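Local coordinates for protein probable dehydrogenase (Bordetella bronchiseptica, PDB 3MOI) that is probably an NAD(P)-dependent dehydrogenase of the GFO/IDH/MocA family, whose substrate is not established, at residues R198-R203 against E211-A216; L99-A104 against W364-L369. One frame throughout, in Å; residues are numbered along the deposited sequence.

Contact 1 of 2, residues R198-R203 against E211-A216; sequences RAMTGR and EGNCAA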
loop_
_atom_site.group_PDB
_atom_site.type_symbol
_atom_site.label_atom_id
_atom_site.label_comp_id
_atom_site.label_asym_id
_atom_site.label_seq_id
_atom_site.Cartn_x
_atom_site.Cartn_y
_atom_site.Cartn_z
ATOM N N ARG A 198 -2.777 12.322 -7.912
ATOM C CA ARG A 198 -4.088 12.130 -7.361
ATOM C C ARG A 198 -3.936 11.805 -5.875
ATOM O O ARG A 198 -3.327 10.770 -5.534
ATOM C CB ARG A 198 -4.785 10.971 -8.077
ATOM C CG ARG A 198 -6.149 10.616 -7.531
ATOM C CD ARG A 198 -7.143 11.799 -7.611
ATOM N NE ARG A 198 -8.419 11.427 -7.021
ATOM C CZ ARG A 198 -8.886 11.901 -5.877
ATOM N NH1 ARG A 198 -8.191 12.825 -5.244
ATOM N NH2 ARG A 198 -10.065 11.463 -5.387
ATOM N N ALA A 199 -4.497 12.646 -4.997
ATOM C CA ALA A 199 -4.409 12.407 -3.540
ATOM C C ALA A 199 -5.682 12.817 -2.787
ATOM O O ALA A 199 -6.427 13.640 -3.271
ATOM C CB ALA A 199 -3.226 13.099 -2.969
ATOM N N MET A 200 -5.879 12.242 -1.603
ATOM C CA MET A 200 -6.991 12.512 -0.683
ATOM C C MET A 200 -6.281 12.691 0.625
ATOM O O MET A 200 -5.401 11.901 0.907
ATOM C CB MET A 200 -7.836 11.253 -0.531
ATOM C CG MET A 200 -9.034 11.342 0.504
ATOM S SD MET A 200 -9.167 9.852 1.505
ATOM C CE MET A 200 -7.659 10.041 2.443
ATOM N N THR A 201 -6.637 13.677 1.434
ATOM C CA THR A 201 -6.071 13.816 2.796
ATOM C C THR A 201 -7.221 13.824 3.809
ATOM O O THR A 201 -8.303 14.162 3.459
ATOM C CB THR A 201 -5.359 15.137 2.951
ATOM O OG1 THR A 201 -6.334 16.157 2.674
ATOM C CG2 THR A 201 -4.170 15.235 1.990
ATOM N N GLY A 202 -6.945 13.454 5.051
ATOM C CA GLY A 202 -7.896 13.543 6.153
ATOM C C GLY A 202 -7.284 14.256 7.344
ATOM O O GLY A 202 -6.035 14.335 7.515
ATOM N N ARG A 203 -8.175 14.823 8.143
ATOM C CA ARG A 203 -7.844 15.501 9.394
ATOM C C ARG A 203 -8.789 14.904 10.389
ATOM O O ARG A 203 -9.709 15.534 10.866
ATOM C CB ARG A 203 -8.136 16.970 9.290
ATOM C CG ARG A 203 -7.288 17.697 8.309
ATOM C CD ARG A 203 -7.440 19.173 8.545
ATOM N NE ARG A 203 -8.368 19.729 7.587
ATOM C CZ ARG A 203 -8.105 20.791 6.821
ATOM N NH1 ARG A 203 -6.929 21.457 6.943
ATOM N NH2 ARG A 203 -9.025 21.190 5.917
ATOM N N GLU A 211 -3.525 17.870 8.782
ATOM C CA GLU A 211 -3.615 16.633 8.082
ATOM C C GLU A 211 -2.862 15.565 8.852
ATOM O O GLU A 211 -1.695 15.719 9.139
ATOM C CB GLU A 211 -3.042 16.781 6.670
ATOM C CG GLU A 211 -3.945 17.528 5.700
ATOM C CD GLU A 211 -3.887 19.037 5.796
ATOM O OE1 GLU A 211 -2.888 19.534 6.359
ATOM O OE2 GLU A 211 -4.863 19.731 5.327
ATOM N N GLY A 212 -3.537 14.487 9.179
ATOM C CA GLY A 212 -2.885 13.312 9.694
ATOM C C GLY A 212 -2.810 12.085 8.808
ATOM O O GLY A 212 -2.006 11.201 9.101
ATOM N N ASN A 213 -3.611 11.993 7.735
ATOM C CA ASN A 213 -3.427 10.893 6.759
ATOM C C ASN A 213 -3.574 11.270 5.314
ATOM O O ASN A 213 -4.304 12.182 4.937
ATOM C CB ASN A 213 -4.378 9.746 7.042
ATOM C CG ASN A 213 -5.872 10.143 6.885
ATOM O OD1 ASN A 213 -6.343 11.047 7.526
ATOM N ND2 ASN A 213 -6.583 9.448 6.059
ATOM N N CYS A 214 -2.984 10.467 4.462
ATOM C CA CYS A 214 -3.053 10.763 3.066
ATOM C C CYS A 214 -2.942 9.535 2.272
ATOM O O CYS A 214 -2.089 8.735 2.557
ATOM C CB CYS A 214 -1.878 11.609 2.690
ATOM S SG CYS A 214 -1.649 11.833 0.904
ATOM N N ALA A 215 -3.746 9.438 1.216
ATOM C CA ALA A 215 -3.583 8.400 0.228
ATOM C C ALA A 215 -3.349 9.067 -1.118
ATOM O O ALA A 215 -4.133 9.954 -1.501
ATOM C CB ALA A 215 -4.845 7.400 0.195
ATOM N N ALA A 216 -2.288 8.636 -1.811
ATOM C CA ALA A 216 -1.917 9.230 -3.112
ATOM C C ALA A 216 -1.369 8.262 -4.114
ATOM O O ALA A 216 -0.683 7.312 -3.758
ATOM C CB ALA A 216 -0.867 10.402 -2.942
#
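This is an antiparallel beta hairpin in the large mixed sheet of the GFO/IDH/MocA C-terminal domain, formed where strand 194-202 returns as strand 213-220. Over 198-202 and 213-216 the axes approach to 4.7 Å, their directions 165° apart. Met-200 and Ala-215 form a hydrogen-bonded pair, with Met-200 N to Ala-215 O at 2.9 Å and Ala-215 N to Met-200 O at 3.0 Å. Toward the hairpin end, Gly-202 N donates to Asn-213 O, while Gly-202 O accepts from Gly-212 N at 3.0 Å and weakly from Asn-213 N, a classic beta bulge. On one sheet face Ala-199 CB and Ala-216 CB meet at 3.6 Å, and Val-375 of helix 362-381 packs on Ala-199, Thr-201 and Cys-214. The opposite face carries Met-200, Asn-213 and Ala-215, which pack against the second subunit. Glu-211 sets CG beside its backbone N (chi1 -75°), 3.9 Å from Thr-201 CB, then bends at chi2 to run alongside Arg-203. Its OE2 lies over a guanidinium face, 3.1 Å from Arg-203 NH1, the guanidinium and carboxylate planes 39° apart; Glu-211 OE1 is hydrogen-bonded to Thr-168 OG1. With no N-H aimed at OE2, the salt bridge is probably held by charge alone, whereas directed backbone bonds fix the strand register.

Contact 2 of 2, residues L99-A104 against W364-L369; sequences LSRDEA and WGKDTL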
loop_
_atom_site.group_PDB
_atom_site.type_symbol
_atom_site.label_atom_id
_atom_site.label_comp_id
_atom_site.label_asym_id
_atom_site.label_seq_id
_atom_site.Cartn_x
_atom_site.Cartn_y
_atom_site.Cartn_z
ATOM N N LEU A 99 7.383 27.056 2.576
ATOM C CA LEU A 99 5.996 26.842 2.231
ATOM C C LEU A 99 5.614 27.633 0.980
ATOM O O LEU A 99 4.542 27.417 0.414
ATOM C CB LEU A 99 5.115 27.333 3.363
ATOM C CG LEU A 99 4.668 26.435 4.528
ATOM C CD1 LEU A 99 5.660 25.329 4.852
ATOM C CD2 LEU A 99 4.300 27.342 5.750
ATOM N N SER A 100 6.497 28.500 0.525
ATOM C CA SER A 100 6.140 29.491 -0.481
ATOM C C SER A 100 6.955 29.375 -1.833
ATOM O O SER A 100 8.159 29.498 -1.858
ATOM C CB SER A 100 6.338 30.856 0.164
ATOM O OG SER A 100 6.785 31.798 -0.763
ATOM N N ARG A 101 6.285 29.203 -2.951
ATOM C CA ARG A 101 6.990 29.166 -4.196
ATOM C C ARG A 101 7.883 30.378 -4.474
ATOM O O ARG A 101 9.005 30.227 -4.977
ATOM C CB ARG A 101 5.988 29.007 -5.294
ATOM C CG ARG A 101 5.250 27.608 -5.300
ATOM C CD ARG A 101 3.974 27.638 -6.098
ATOM N NE ARG A 101 4.131 26.886 -7.353
ATOM C CZ ARG A 101 4.513 27.372 -8.544
ATOM N NH1 ARG A 101 4.801 28.669 -8.697
ATOM N NH2 ARG A 101 4.614 26.529 -9.599
ATOM N N ASP A 102 7.407 31.573 -4.159
ATOM C CA ASP A 102 8.192 32.772 -4.333
ATOM C C ASP A 102 9.470 32.709 -3.503
ATOM O O ASP A 102 10.567 33.099 -3.963
ATOM C CB ASP A 102 7.412 34.012 -3.875
ATOM C CG ASP A 102 6.223 34.344 -4.753
ATOM O OD1 ASP A 102 6.231 34.077 -5.987
ATOM O OD2 ASP A 102 5.261 34.958 -4.197
ATOM N N GLU A 103 9.318 32.307 -2.250
ATOM C CA GLU A 103 10.499 32.088 -1.432
ATOM C C GLU A 103 11.469 31.123 -2.127
ATOM O O GLU A 103 12.684 31.402 -2.304
ATOM C CB GLU A 103 10.152 31.588 -0.031
ATOM C CG GLU A 103 9.567 32.716 0.845
ATOM C CD GLU A 103 9.476 32.415 2.370
ATOM O OE1 GLU A 103 10.022 31.414 2.854
ATOM O OE2 GLU A 103 8.843 33.230 3.111
ATOM N N ALA A 104 10.936 29.988 -2.519
ATOM C CA ALA A 104 11.766 29.002 -3.164
ATOM C C ALA A 104 12.492 29.622 -4.367
ATOM O O ALA A 104 13.603 29.300 -4.614
ATOM C CB ALA A 104 10.978 27.866 -3.553
ATOM N N TRP A 364 15.226 20.929 -6.598
ATOM C CA TRP A 364 14.639 19.685 -6.267
ATOM C C TRP A 364 13.702 19.935 -5.126
ATOM O O TRP A 364 12.607 19.428 -5.094
ATOM C CB TRP A 364 15.745 18.731 -5.896
ATOM C CG TRP A 364 15.369 17.522 -5.118
ATOM C CD1 TRP A 364 14.987 17.466 -3.804
ATOM C CD2 TRP A 364 15.493 16.177 -5.548
ATOM N NE1 TRP A 364 14.750 16.159 -3.429
ATOM C CE2 TRP A 364 15.073 15.351 -4.485
ATOM C CE3 TRP A 364 15.891 15.581 -6.744
ATOM C CZ2 TRP A 364 15.088 13.989 -4.577
ATOM C CZ3 TRP A 364 15.888 14.252 -6.833
ATOM C CH2 TRP A 364 15.481 13.453 -5.772
ATOM N N GLY A 365 14.145 20.720 -4.168
ATOM C CA GLY A 365 13.295 21.186 -3.061
ATOM C C GLY A 365 12.005 21.870 -3.515
ATOM O O GLY A 365 10.887 21.459 -3.084
ATOM N N LYS A 366 12.127 22.852 -4.423
ATOM C CA LYS A 366 10.907 23.541 -4.908
ATOM C C LYS A 366 9.970 22.528 -5.510
ATOM O O LYS A 366 8.758 22.553 -5.242
ATOM C CB LYS A 366 11.184 24.641 -5.943
ATOM C CG LYS A 366 9.921 25.336 -6.476
ATOM C CD LYS A 366 10.235 26.425 -7.502
ATOM C CE LYS A 366 8.985 27.265 -7.826
ATOM N NZ LYS A 366 9.292 28.325 -8.882
ATOM N N ASP A 367 10.546 21.638 -6.292
ATOM C CA ASP A 367 9.810 20.580 -6.911
ATOM C C ASP A 367 9.063 19.703 -5.913
ATOM O O ASP A 367 7.859 19.423 -6.097
ATOM C CB ASP A 367 10.699 19.759 -7.834
ATOM C CG ASP A 367 9.916 18.659 -8.522
ATOM O OD1 ASP A 367 9.370 18.886 -9.666
ATOM O OD2 ASP A 367 9.784 17.604 -7.864
ATOM N N THR A 368 9.699 19.360 -4.800
ATOM C CA THR A 368 8.987 18.623 -3.768
ATOM C C THR A 368 7.899 19.500 -3.150
ATOM O O THR A 368 6.743 19.047 -2.852
ATOM C CB THR A 368 9.956 18.116 -2.731
ATOM O OG1 THR A 368 10.766 17.126 -3.354
ATOM C CG2 THR A 368 9.241 17.514 -1.495
ATOM N N LEU A 369 8.203 20.767 -2.944
ATOM C CA LEU A 369 7.140 21.656 -2.433
ATOM C C LEU A 369 5.971 21.599 -3.424
ATOM O O LEU A 369 4.842 21.414 -2.991
ATOM C CB LEU A 369 7.655 23.057 -2.215
ATOM C CG LEU A 369 6.673 24.184 -1.887
ATOM C CD1 LEU A 369 5.896 23.985 -0.565
ATOM C CD2 LEU A 369 7.446 25.440 -1.864
#
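Leu-369 N donates to Gly-365 O at 2.8 Å within helix 362-381, and the Leu-369 side chain faces the start of the Rossmann-domain helix 101-114. There Ser-100 OG, at the N-cap, accepts from Glu-103 N at 3.0 Å with an N-H...O angle of 168°, a nearly straight bond that caps the first turn. No hydrogen bond joins the two segments; the contact is made by side-chain carbon. Leu-369 has CG anti to its backbone N (chi1 171°), which carries the two methyls to the peptide groups ahead of the helix: CD1 lies 3.8 Å from Leu-99 O, and CD2 4.0 Å from Ser-100 C. Tyr-176 of helix 174-177 touches both leucines. One turn earlier, Lys-366 is extended throughout. Its CG rests 4.0 Å from Ala-104 CB, and farther out CE passes 4.1 Å from Arg-101 O and over one face of the Arg-101 guanidinium. The like charges Arg-101 NH1 and Lys-366 NZ lie 4.5 Å apart, yet each side chain has an acid partner: Lys-366 pairs with Asp-105 and Arg-101 with Glu-370. These bridges reach from each helix to the other, so they probably offset the repulsion and tie together surfaces that otherwise meet through side-chain carbons laid on backbone and on Ala-104.

Overall arrangement
Both contacts involve helix 362-381, at different points along it: its 364-369 portion packs on the Rossmann-domain helix in contact 2, while Val-375 and Leu-376 reach side chains of contact 1. Contact 1 is the more buried, ten of its twelve touching residues being buried, and it joins strands adjacent in sequence through main-chain bonds, with 514 Å² hidden. Contact 2 is partly buried, hides 266 Å², and brings together segments some 260 residues apart through side-chain carbons packed on backbone and Ala-104, edged by charged groups. The centres of contact 1 and contact 2 lie about 20 Å apart; the nearest atoms of contact 1 and contact 2 are about 10 Å apart. The second subunit reaches contact 1, whereas no other chain of the assembly touches contact 2.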